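Local coordinates for SusD-like carbohydrate binding protein (Bacteroides vulgatus, PDB 3LEW) that probably binds carbohydrate nutrients at the outer membrane as a member of the SusD family, at residues 367-372 and 379-384. Sequence-based numbering, arbitrary orientation. Where two conformers were deposited one is given.
Sequences NKLNDL and KTIHTN
The carboxamide of N370 grips the backbone of I381 with both of its polar atoms. I381 N gives a nearly straight hydrogen bond to N370 OD1 at 2.9 Å, the donor lying somewhat tilted, by 24°, from the carbonyl plane. In return N370 ND2 donates to I381 O at 3.1 Å, on a lone pair in the carbonyl plane and close to the amide's own plane. With CG anti to its carbonyl carbon (chi1 -82°), N370 reaches from the helix to the loop, and the paired bonds fix which way the amide is flipped. One asparagine thus ties helix 365-376 to the connection that leads into helix 387-401, within the helical, TPR-related fold of the SusD family. Cutting N370 back to alanine removes both amide atoms, which is likely to leave I381 N and O without these mates and the loop less firmly held to the helix. T380 crosses the N370 side chain at about a right angle, its CB 3.4 Å from N370 OD1, while its methyl CG2 lies 4.1 Å from N370 CB. On the OD1 side of the amide, I381 CG1 approaches L369 CD2 at 4.3 Å, a looser apolar contact. L369 also packs on I394 and I381 on T393, both of helix 387-401.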
loop_
_atom_site.group_PDB
_atom_site.type_symbol
_atom_site.label_atom_id
_atom_site.label_comp_id
_atom_site.label_asym_id
_atom_site.label_seq_id
_atom_site.Cartn_x
_atom_site.Cartn_y
_atom_site.Cartn_z
ATOM N N ASN A 367 1.953 -22.333 10.345
ATOM C CA ASN A 367 3.133 -22.774 9.601
ATOM C C ASN A 367 3.573 -21.713 8.591
ATOM O O ASN A 367 4.778 -21.495 8.409
ATOM C CB ASN A 367 2.836 -24.071 8.882
ATOM C CG ASN A 367 2.463 -25.167 9.836
ATOM O OD1 ASN A 367 3.067 -25.285 10.906
ATOM N ND2 ASN A 367 1.442 -25.954 9.480
ATOM N N LYS A 368 2.595 -21.074 7.954
ATOM C CA LYS A 368 2.885 -20.008 6.997
ATOM C C LYS A 368 3.483 -18.797 7.704
ATOM O O LYS A 368 4.459 -18.232 7.224
ATOM C CB LYS A 368 1.656 -19.650 6.162
ATOM C CG LYS A 368 1.107 -20.870 5.370
ATOM C CD LYS A 368 2.004 -21.210 4.192
ATOM C CE LYS A 368 1.503 -22.393 3.350
ATOM N NZ LYS A 368 1.494 -23.751 3.961
ATOM N N LEU A 369 2.950 -18.455 8.869
ATOM C CA LEU A 369 3.527 -17.412 9.694
ATOM C C LEU A 369 4.972 -17.737 10.097
ATOM O O LEU A 369 5.871 -16.907 9.982
ATOM C CB LEU A 369 2.661 -17.206 10.940
ATOM C CG LEU A 369 3.056 -16.074 11.886
ATOM C CD1 LEU A 369 3.096 -14.688 11.146
ATOM C CD2 LEU A 369 2.125 -16.066 13.113
ATOM N N ASN A 370 5.188 -18.970 10.544
ATOM C CA ASN A 370 6.513 -19.409 10.961
ATOM C C ASN A 370 7.502 -19.504 9.803
ATOM O O ASN A 370 8.691 -19.342 10.024
ATOM C CB ASN A 370 6.435 -20.735 11.715
ATOM C CG ASN A 370 6.069 -20.548 13.191
ATOM O OD1 ASN A 370 6.176 -19.438 13.724
ATOM N ND2 ASN A 370 5.626 -21.613 13.842
ATOM N N ASP A 371 7.040 -19.820 8.591
ATOM C CA ASP A 371 7.921 -19.823 7.397
ATOM C C ASP A 371 8.531 -18.407 7.203
ATOM O O ASP A 371 9.735 -18.271 6.946
ATOM C CB ASP A 371 7.171 -20.170 6.092
ATOM C CG ASP A 371 6.761 -21.618 5.988
ATOM O OD1 ASP A 371 7.437 -22.505 6.591
ATOM O OD2 ASP A 371 5.736 -21.868 5.257
ATOM N N LEU A 372 7.681 -17.372 7.286
ATOM C CA LEU A 372 8.149 -16.004 7.117
ATOM C C LEU A 372 9.077 -15.648 8.273
ATOM O O LEU A 372 10.162 -15.110 8.070
ATOM C CB LEU A 372 6.989 -15.028 7.061
ATOM C CG LEU A 372 7.331 -13.547 6.952
ATOM C CD1 LEU A 372 8.281 -13.228 5.763
ATOM C CD2 LEU A 372 6.006 -12.743 6.846
ATOM N N LYS A 379 11.860 -15.259 16.040
ATOM C CA LYS A 379 11.515 -16.417 16.835
ATOM C C LYS A 379 10.189 -16.973 16.320
ATOM O O LYS A 379 9.236 -16.210 16.090
ATOM C CB LYS A 379 11.454 -16.052 18.315
ATOM C CG LYS A 379 12.800 -16.158 19.003
ATOM N N THR A 380 10.150 -18.289 16.116
ATOM C CA THR A 380 8.918 -18.964 15.701
ATOM C C THR A 380 7.940 -19.140 16.872
ATOM O O THR A 380 8.335 -19.093 18.039
ATOM C CB THR A 380 9.222 -20.286 15.019
ATOM O OG1 THR A 380 10.018 -21.085 15.891
ATOM C CG2 THR A 380 9.982 -20.019 13.706
ATOM N N ILE A 381 6.675 -19.303 16.532
ATOM C CA ILE A 381 5.621 -19.455 17.523
ATOM C C ILE A 381 5.567 -20.948 17.834
ATOM O O ILE A 381 5.389 -21.756 16.919
ATOM C CB ILE A 381 4.242 -19.002 17.002
ATOM C CG1 ILE A 381 4.213 -17.517 16.572
ATOM C CG2 ILE A 381 3.131 -19.290 18.056
ATOM C CD1 ILE A 381 4.675 -16.538 17.617
ATOM N N HIS A 382 5.701 -21.300 19.102
ATOM C CA HIS A 382 5.619 -22.733 19.474
ATOM C C HIS A 382 4.643 -22.972 20.622
ATOM O O HIS A 382 4.710 -23.983 21.338
ATOM C CB HIS A 382 7.005 -23.362 19.724
ATOM C CG HIS A 382 7.856 -23.454 18.490
ATOM N ND1 HIS A 382 7.638 -24.386 17.498
ATOM C CD2 HIS A 382 8.926 -22.725 18.089
ATOM C CE1 HIS A 382 8.529 -24.220 16.532
ATOM N NE2 HIS A 382 9.324 -23.223 16.870
ATOM N N THR A 383 3.653 -22.085 20.711
ATOM C CA THR A 383 2.503 -22.311 21.561
ATOM C C THR A 383 1.232 -22.088 20.743
ATOM O O THR A 383 1.196 -21.269 19.828
ATOM C CB THR A 383 2.547 -21.430 22.855
ATOM O OG1 THR A 383 3.754 -21.696 23.589
ATOM C CG2 THR A 383 1.369 -21.734 23.749
ATOM N N ASN A 384 0.187 -22.837 21.045
ATOM C CA ASN A 384 -1.113 -22.610 20.416
ATOM C C ASN A 384 -1.805 -21.377 20.971
ATOM O O ASN A 384 -2.102 -21.293 22.164
ATOM C CB ASN A 384 -2.086 -23.738 20.714
ATOM C CG ASN A 384 -1.841 -24.930 19.889
ATOM O OD1 ASN A 384 -1.702 -24.832 18.652
ATOM N ND2 ASN A 384 -1.835 -26.092 20.546
#